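Long-range contacts in cucumber peeling cupredoxin (Cucumis sativus, PDB 1JER), which binds a copper ion in a cupredoxin fold and probably serves as an electron-transfer protein: residues A46-E51 and D67-R72; T12-P17 and F40-N45. All blocks are in the same frame, centred on the assembly; numbering follows the deposited sequence. Where two conformers were deposited one is given.

Contact 1: A46-E51 and D67-R72. With CU (copper (II) ion), chain B.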
ATOM      1  N   ALA A  46      -5.059  18.130  -2.742  1.00 23.51           N
ATOM      2  CA  ALA A  46      -4.349  19.194  -2.039  1.00 20.15           C
ATOM      3  C   ALA A  46      -2.879  18.869  -1.767  1.00 21.11           C
ATOM      4  O   ALA A  46      -2.044  19.745  -1.595  1.00 20.57           O
ATOM      5  CB  ALA A  46      -5.024  19.438  -0.674  1.00 25.77           C
ATOM      6  N   HIS A  47      -2.567  17.580  -1.643  1.00 17.95           N
ATOM      7  CA  HIS A  47      -1.114  17.270  -1.340  1.00 16.40           C
ATOM      8  C   HIS A  47      -0.775  16.008  -2.135  1.00 16.50           C
ATOM      9  O   HIS A  47      -1.591  15.446  -2.848  1.00 20.01           O
ATOM     10  CB  HIS A  47      -1.093  16.825   0.191  1.00 14.09           C
ATOM     11  CG  HIS A  47      -1.446  17.973   1.078  1.00 17.66           C
ATOM     12  ND1 HIS A  47      -0.602  19.048   1.246  1.00 17.89           N
ATOM     13  CD2 HIS A  47      -2.584  18.247   1.791  1.00 20.47           C
ATOM     14  CE1 HIS A  47      -1.183  19.934   2.068  1.00 17.74           C
ATOM     15  NE2 HIS A  47      -2.367  19.467   2.411  1.00 19.15           N
ATOM     16  N   ASN A  48       0.437  15.495  -1.916  1.00 14.25           N
ATOM     17  CA  ASN A  48       0.773  14.198  -2.513  1.00 17.04           C
ATOM     18  C   ASN A  48       1.830  13.563  -1.585  1.00 17.39           C
ATOM     19  O   ASN A  48       2.130  14.168  -0.532  1.00 15.22           O
ATOM     20  CB  ASN A  48       1.268  14.313  -3.933  1.00 16.71           C
ATOM     21  CG  ASN A  48       2.465  15.231  -4.080  1.00 19.70           C
ATOM     22  OD1 ASN A  48       2.625  15.902  -5.118  1.00 31.76           O
ATOM     23  ND2 ASN A  48       3.272  15.328  -3.082  1.00 12.88           N
ATOM     24  N   VAL A  49       2.275  12.380  -1.961  1.00 16.30           N
ATOM     25  CA  VAL A  49       3.289  11.691  -1.163  1.00 14.72           C
ATOM     26  C   VAL A  49       4.347  11.134  -2.129  1.00 16.25           C
ATOM     27  O   VAL A  49       4.005  10.404  -3.040  1.00 18.93           O
ATOM     28  CB  VAL A  49       2.683  10.474  -0.422  1.00 18.85           C
ATOM     29  CG1 VAL A  49       3.848   9.860   0.417  1.00 23.28           C
ATOM     30  CG2 VAL A  49       1.584  10.942   0.531  1.00 22.41           C
ATOM     31  N   HIS A  50       5.592  11.545  -1.885  1.00 17.28           N
ATOM     32  CA  HIS A  50       6.685  11.080  -2.738  1.00 19.90           C
ATOM     33  C   HIS A  50       7.839  10.622  -1.881  1.00 20.38           C
ATOM     34  O   HIS A  50       8.236  11.256  -0.912  1.00 20.76           O
ATOM     35  CB  HIS A  50       7.133  12.280  -3.621  0.63 19.98           C
ATOM     36  CG  HIS A  50       8.345  12.037  -4.441  0.63 24.13           C
ATOM     37  ND1 HIS A  50       8.406  11.147  -5.483  0.63 27.91           N
ATOM     38  CD2 HIS A  50       9.582  12.622  -4.392  0.63 28.11           C
ATOM     39  CE1 HIS A  50       9.614  11.150  -6.021  0.63 26.21           C
ATOM     40  NE2 HIS A  50      10.345  12.037  -5.377  0.63 26.10           N
ATOM     41  N   GLU A  51       8.394   9.438  -2.201  1.00 18.11           N
ATOM     42  CA  GLU A  51       9.546   8.993  -1.400  1.00 16.88           C
ATOM     43  C   GLU A  51      10.828   9.509  -2.002  1.00 22.15           C
ATOM     44  O   GLU A  51      10.961   9.569  -3.244  1.00 26.41           O
ATOM     45  CB  GLU A  51       9.520   7.444  -1.372  1.00 18.58           C
ATOM     46  CG  GLU A  51      10.713   6.943  -0.537  1.00 21.73           C
ATOM     47  CD  GLU A  51      10.742   5.428  -0.430  1.00 29.43           C
ATOM     48  OE1 GLU A  51       9.931   4.726  -1.035  1.00 31.69           O
ATOM     49  OE2 GLU A  51      11.628   4.931   0.304  1.00 37.43           O
ATOM     50  N   ASP A  67       8.957  12.593  -9.402  1.00 81.69           N
ATOM     51  CA  ASP A  67       8.053  12.246 -10.460  1.00 87.36           C
ATOM     52  C   ASP A  67       6.874  13.171 -10.599  1.00 87.74           C
ATOM     53  O   ASP A  67       5.899  13.089  -9.825  1.00 89.44           O
ATOM     54  CB  ASP A  67       7.589  10.838 -10.367  1.00 91.56           C
ATOM     55  CG  ASP A  67       7.614  10.207 -11.746  1.00 95.92           C
ATOM     56  OD1 ASP A  67       6.685  10.492 -12.593  1.00 97.93           O
ATOM     57  OD2 ASP A  67       8.581   9.428 -12.076  1.00 97.67           O
ATOM     58  N   ASN A  68       7.086  13.947 -11.611  1.00 88.28           N
ATOM     59  CA  ASN A  68       6.172  14.887 -12.201  1.00 90.34           C
ATOM     60  C   ASN A  68       4.882  15.070 -11.409  1.00 91.81           C
ATOM     61  O   ASN A  68       4.102  15.994 -11.674  1.00 99.21           O
ATOM     62  CB  ASN A  68       5.786  14.355 -13.577  1.00 90.97           C
ATOM     63  CG  ASN A  68       5.982  12.827 -13.686  1.00 91.18           C
ATOM     64  OD1 ASN A  68       6.582  12.343 -14.647  1.00 83.94           O
ATOM     65  ND2 ASN A  68       5.509  12.029 -12.742  1.00 91.47           N
ATOM     66  N   ASP A  69       4.642  14.209 -10.452  1.00 89.57           N
ATOM     67  CA  ASP A  69       3.383  14.274  -9.690  1.00 86.96           C
ATOM     68  C   ASP A  69       2.429  13.200 -10.225  1.00 85.33           C
ATOM     69  O   ASP A  69       2.783  12.013 -10.287  1.00 94.21           O
ATOM     70  CB  ASP A  69       2.724  15.646  -9.955  1.00 84.38           C
ATOM     71  CG  ASP A  69       2.293  16.387  -8.694  1.00 83.15           C
ATOM     72  OD1 ASP A  69       1.314  15.937  -7.989  1.00 62.20           O
ATOM     73  OD2 ASP A  69       2.899  17.471  -8.343  1.00 89.88           O
ATOM     74  N   VAL A  70       1.242  13.674 -10.589  1.00 79.36           N
ATOM     75  CA  VAL A  70       0.210  12.860 -11.273  1.00 75.56           C
ATOM     76  C   VAL A  70      -0.946  12.426 -10.333  1.00 72.38           C
ATOM     77  O   VAL A  70      -2.109  12.789 -10.542  1.00 71.02           O
ATOM     78  CB  VAL A  70       0.838  11.624 -11.904  1.00 75.55           C
ATOM     79  CG1 VAL A  70       0.081  10.338 -11.583  1.00 75.55           C
ATOM     80  CG2 VAL A  70       0.887  11.703 -13.435  1.00 75.55           C
ATOM     81  N   GLU A  71      -0.626  11.636  -9.316  1.00 67.32           N
ATOM     82  CA  GLU A  71      -1.674  11.084  -8.406  1.00 63.83           C
ATOM     83  C   GLU A  71      -1.715  11.823  -7.061  1.00 55.53           C
ATOM     84  O   GLU A  71      -0.723  11.858  -6.319  1.00 46.71           O
ATOM     85  CB  GLU A  71      -1.430   9.596  -8.145  1.00 72.40           C
ATOM     86  CG  GLU A  71       0.047   9.237  -8.006  1.00 82.71           C
ATOM     87  CD  GLU A  71       0.262   7.782  -7.587  1.00 90.59           C
ATOM     88  OE1 GLU A  71      -0.357   7.308  -6.557  1.00 96.53           O
ATOM     89  OE2 GLU A  71       1.059   7.027  -8.262  1.00 99.67           O
ATOM     90  N   ARG A  72      -2.894  12.379  -6.794  1.00 46.51           N
ATOM     91  CA  ARG A  72      -3.174  13.126  -5.555  1.00 38.86           C
ATOM     92  C   ARG A  72      -4.367  12.512  -4.837  1.00 33.51           C
ATOM     93  O   ARG A  72      -5.110  13.186  -4.150  1.00 34.28           O
ATOM     94  CB  ARG A  72      -3.470  14.590  -5.883  1.00 38.94           C
ATOM     95  CG  ARG A  72      -2.251  15.336  -6.432  1.00 39.87           C
ATOM     96  CD  ARG A  72      -2.180  16.790  -5.966  1.00 39.11           C
ATOM     97  NE  ARG A  72      -1.188  17.584  -6.706  1.00 40.30           N
ATOM     98  CZ  ARG A  72      -1.255  18.915  -6.852  1.00 41.50           C
ATOM     99  NH1 ARG A  72      -2.262  19.617  -6.316  1.00 29.69           N
ATOM    100  NH2 ARG A  72      -0.350  19.641  -7.521  1.00 44.51           N
TER
HETATM  101 CU    CU B 138       1.235  19.230   0.586  1.00 17.32          CU
HETATM  102  O   HOH W   1       0.526  11.073  -3.976  1.00 28.68           O
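The carbonyl oxygen of His47 rests against the aliphatic part of Arg72, with His47 O 3.4 Å from Arg72 CD and CB and CG of the same arginine only slightly farther off. Next along, Asn48 turns its side chain to the 67-72 loop: its CB lies 4.0 Å from Glu71 O, and the Asn48 and Asp69 side chains cross at about a right angle, amide and carboxylate planes 57° apart. No direct hydrogen bond clearly links the two segments; a water does the bridging, accepting from Val49 N at 3.0 Å and donating to Glu71 O at 2.8 Å.

In the second shell, Arg72 NE forms a salt bridge to Asp69 OD1 at 3.3 Å, almost straight and in the guanidinium plane, while NH1 bonds to Asn45 O; the arginine thus spans its own loop and the chain just before His47. The CB bond of His47 leads away from the 67-72 loop; CG is anti to the carbonyl carbon (chi1 -67°), and the ring binds copper through ND1 at 2.0 Å. Cys90, His95 and Gln100 complete this site, with glutamine as the fourth protein ligand, as is characteristic of stellacyanins.

The 46-51 segment runs from the copper ligand into strand 50-52, at one edge of its sheet beside strand 84-89, and the loop between helix 55-60 and strand 76-79 lies along it.

Contact 2: T12-P17 and F40-N45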
ATOM      1  N   THR A  12      -4.292  13.985  12.933  1.00 16.99           N
ATOM      2  CA  THR A  12      -4.015  15.179  12.114  1.00 18.90           C
ATOM      3  C   THR A  12      -3.853  14.853  10.670  1.00 19.12           C
ATOM      4  O   THR A  12      -4.191  15.623   9.742  1.00 22.42           O
ATOM      5  CB  THR A  12      -2.774  15.905  12.642  1.00 20.14           C
ATOM      6  OG1 THR A  12      -3.032  16.333  13.976  1.00 21.67           O
ATOM      7  CG2 THR A  12      -2.432  17.097  11.775  1.00 22.19           C
ATOM      8  N   GLY A  13      -3.340  13.621  10.389  1.00 15.19           N
ATOM      9  CA  GLY A  13      -3.199  13.298   8.972  1.00 13.59           C
ATOM     10  C   GLY A  13      -2.001  13.999   8.373  1.00 16.68           C
ATOM     11  O   GLY A  13      -1.110  14.464   9.079  1.00 19.52           O
ATOM     12  N   TRP A  14      -1.967  14.045   7.042  1.00 15.32           N
ATOM     13  CA  TRP A  14      -0.812  14.571   6.309  1.00 14.41           C
ATOM     14  C   TRP A  14      -1.173  15.979   5.788  1.00 17.00           C
ATOM     15  O   TRP A  14      -2.034  16.081   4.919  1.00 19.37           O
ATOM     16  CB  TRP A  14      -0.624  13.650   5.098  1.00 16.31           C
ATOM     17  CG  TRP A  14       0.582  13.836   4.246  1.00 13.03           C
ATOM     18  CD1 TRP A  14       0.512  13.894   2.855  1.00 13.03           C
ATOM     19  CD2 TRP A  14       1.965  13.915   4.569  1.00 14.08           C
ATOM     20  NE1 TRP A  14       1.785  14.038   2.346  1.00 15.24           N
ATOM     21  CE2 TRP A  14       2.694  14.052   3.359  1.00 13.83           C
ATOM     22  CE3 TRP A  14       2.692  13.917   5.775  1.00 14.44           C
ATOM     23  CZ2 TRP A  14       4.071  14.167   3.286  1.00 14.61           C
ATOM     24  CZ3 TRP A  14       4.088  14.033   5.692  1.00 15.71           C
ATOM     25  CH2 TRP A  14       4.772  14.157   4.482  1.00 16.13           C
ATOM     26  N   SER A  15      -0.587  17.000   6.380  1.00 15.84           N
ATOM     27  CA  SER A  15      -0.915  18.377   5.890  1.00 16.58           C
ATOM     28  C   SER A  15       0.251  19.262   6.228  1.00 20.29           C
ATOM     29  O   SER A  15       1.271  18.785   6.793  1.00 18.54           O
ATOM     30  CB  SER A  15      -2.222  18.890   6.454  1.00 18.18           C
ATOM     31  OG  SER A  15      -2.212  18.991   7.856  1.00 22.80           O
ATOM     32  N   VAL A  16       0.195  20.538   5.898  1.00 17.61           N
ATOM     33  CA  VAL A  16       1.314  21.402   6.316  1.00 15.80           C
ATOM     34  C   VAL A  16       1.098  21.763   7.778  1.00 17.98           C
ATOM     35  O   VAL A  16       0.076  22.325   8.161  1.00 18.15           O
ATOM     36  CB  VAL A  16       1.234  22.731   5.480  1.00 17.28           C
ATOM     37  CG1 VAL A  16       2.346  23.656   5.932  1.00 17.34           C
ATOM     38  CG2 VAL A  16       1.419  22.332   4.011  1.00 16.25           C
ATOM     39  N   PRO A  17       2.066  21.447   8.626  1.00 19.27           N
ATOM     40  CA  PRO A  17       1.840  21.577  10.063  1.00 21.64           C
ATOM     41  C   PRO A  17       2.062  23.018  10.555  1.00 28.79           C
ATOM     42  O   PRO A  17       2.691  23.811   9.863  1.00 27.34           O
ATOM     43  CB  PRO A  17       2.963  20.691  10.645  1.00 23.32           C
ATOM     44  CG  PRO A  17       4.096  20.899   9.675  1.00 21.90           C
ATOM     45  CD  PRO A  17       3.447  20.995   8.305  1.00 18.97           C
ATOM     46  N   PHE A  40      -1.119   7.724   4.623  1.00 17.33           N
ATOM     47  CA  PHE A  40      -1.151   9.230   4.603  1.00 15.54           C
ATOM     48  C   PHE A  40      -2.603   9.616   4.155  1.00 17.07           C
ATOM     49  O   PHE A  40      -2.996   9.184   3.089  1.00 17.06           O
ATOM     50  CB  PHE A  40      -0.233   9.659   3.433  1.00 13.22           C
ATOM     51  CG  PHE A  40       1.254   9.463   3.751  1.00 15.58           C
ATOM     52  CD1 PHE A  40       1.833   8.212   3.503  1.00 17.94           C
ATOM     53  CD2 PHE A  40       2.033  10.479   4.223  1.00 16.38           C
ATOM     54  CE1 PHE A  40       3.211   8.053   3.717  1.00 17.68           C
ATOM     55  CE2 PHE A  40       3.401  10.317   4.471  1.00 18.55           C
ATOM     56  CZ  PHE A  40       3.963   9.061   4.238  1.00 15.33           C
ATOM     57  N   ASN A  41      -3.284  10.330   5.026  1.00 15.38           N
ATOM     58  CA  ASN A  41      -4.677  10.748   4.756  1.00 15.86           C
ATOM     59  C   ASN A  41      -4.663  12.288   4.554  1.00 18.36           C
ATOM     60  O   ASN A  41      -4.121  13.031   5.368  1.00 18.20           O
ATOM     61  CB  ASN A  41      -5.519  10.514   6.044  1.00 18.54           C
ATOM     62  CG  ASN A  41      -5.729   9.017   6.298  1.00 19.46           C
ATOM     63  OD1 ASN A  41      -5.872   8.220   5.422  1.00 20.20           O
ATOM     64  ND2 ASN A  41      -5.788   8.712   7.618  1.00 24.33           N
ATOM     65  N   PHE A  42      -5.258  12.691   3.435  1.00 16.14           N
ATOM     66  CA  PHE A  42      -5.286  14.180   3.206  1.00 14.27           C
ATOM     67  C   PHE A  42      -6.449  14.431   2.231  1.00 20.55           C
ATOM     68  O   PHE A  42      -6.901  13.514   1.542  1.00 19.22           O
ATOM     69  CB  PHE A  42      -3.986  14.584   2.578  1.00 17.29           C
ATOM     70  CG  PHE A  42      -3.500  13.779   1.410  1.00 20.89           C
ATOM     71  CD1 PHE A  42      -2.744  12.619   1.606  1.00 17.90           C
ATOM     72  CD2 PHE A  42      -3.774  14.161   0.100  1.00 20.05           C
ATOM     73  CE1 PHE A  42      -2.280  11.898   0.519  1.00 15.96           C
ATOM     74  CE2 PHE A  42      -3.325  13.446  -0.981  1.00 18.77           C
ATOM     75  CZ  PHE A  42      -2.576  12.282  -0.786  1.00 19.12           C
ATOM     76  N   PRO A  43      -6.868  15.683   2.136  1.00 26.00           N
ATOM     77  CA  PRO A  43      -7.961  15.981   1.153  1.00 26.87           C
ATOM     78  C   PRO A  43      -7.444  15.797  -0.255  1.00 25.95           C
ATOM     79  O   PRO A  43      -6.355  16.201  -0.652  1.00 20.64           O
ATOM     80  CB  PRO A  43      -8.321  17.411   1.460  1.00 28.85           C
ATOM     81  CG  PRO A  43      -7.345  17.953   2.392  1.00 27.91           C
ATOM     82  CD  PRO A  43      -6.442  16.838   2.879  1.00 27.55           C
ATOM     83  N   ALA A  44      -8.202  15.045  -1.062  1.00 33.64           N
ATOM     84  CA  ALA A  44      -7.748  14.781  -2.434  1.00 37.60           C
ATOM     85  C   ALA A  44      -7.275  16.046  -3.117  1.00 35.07           C
ATOM     86  O   ALA A  44      -7.693  17.173  -2.836  1.00 33.99           O
ATOM     87  CB  ALA A  44      -8.940  14.164  -3.214  1.00 39.93           C
ATOM     88  N   ASN A  45      -6.310  15.895  -4.041  1.00 30.30           N
ATOM     89  CA  ASN A  45      -5.869  17.025  -4.799  1.00 33.27           C
ATOM     90  C   ASN A  45      -5.134  18.096  -4.077  1.00 30.54           C
ATOM     91  O   ASN A  45      -4.537  18.967  -4.767  1.00 39.11           O
ATOM     92  CB  ASN A  45      -7.032  17.604  -5.634  1.00 42.04           C
ATOM     93  CG  ASN A  45      -7.288  16.835  -6.913  1.00 51.10           C
ATOM     94  OD1 ASN A  45      -7.030  15.638  -7.036  1.00 50.66           O
ATOM     95  ND2 ASN A  45      -7.814  17.531  -7.932  1.00 71.82           N
TER
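Trp14, Phe40 and Phe42 form an aromatic cluster next to the copper site of the cupredoxin fold, where the loop after strand 5-7 meets the chain leaving strand 37-40. The tryptophan begins at a backbone bond: Trp14 N donates to Asn41 O at 2.9 Å, nearly straight at 173°, and Trp14 CB lies 3.6 Å from the same oxygen. With CG anti to the backbone N (chi1 -173°), the indole reaches past this bond and lies alongside both phenylalanines.

From CG outward, one face of the indole is taken by the edge of Phe40, whose CD2 sits 3.5 Å from Trp14 CD2. This is a T-shaped pair, its planes at 78°; Phe40 CE2 continues it over the six-membered ring, 3.9 Å from Trp14 CE3 and little farther from CZ3 and CH2. On the other flank, the pyrrole edge is turned toward the Phe42 face, an offset edge-to-face pair; its closest atoms are Trp14 CD1 and Phe42 CD1, 3.7 Å apart. The next atom, NE1, is the polar point of the ring and is satisfied by Asn48 O. The tryptophan also touches Gln100, one of the copper ligands, and its side chain comes to about 6 Å from the copper. Its ring meets that of Tyr23, whose hydroxyl bonds to Gly13 O and Ser15 N.

Just before the tryptophan, Gly13 adopts a positive phi, and its CA packs 3.7 Å from Asn41 O, the same carbonyl that receives the Trp14 bond. One peptide farther along, Phe42 CB packs 3.4 Å from Trp14 O.

How the contacts relate
Contact 2 is the more deeply buried, with four of its five touching residues enclosed, whereas contact 1 runs from the buried copper ligand out to an exposed, poorly ordered loop. Their chemistry follows: aromatic rings and a direct backbone bond in contact 2, a bridging water across contact 1, with the salt bridge confined to the 67-72 loop. In sequence they follow one another, 40-45 leading straight into 46-51, and in space they meet repeatedly. Besides the polar links through the indole and the arginine, Val49 CG2 packs 3.6 Å from Phe40 CG, and His47 O lies 3.2 Å from Phe42 CE2. Contact 1 supplies a copper ligand itself; contact 2 packs next to the site.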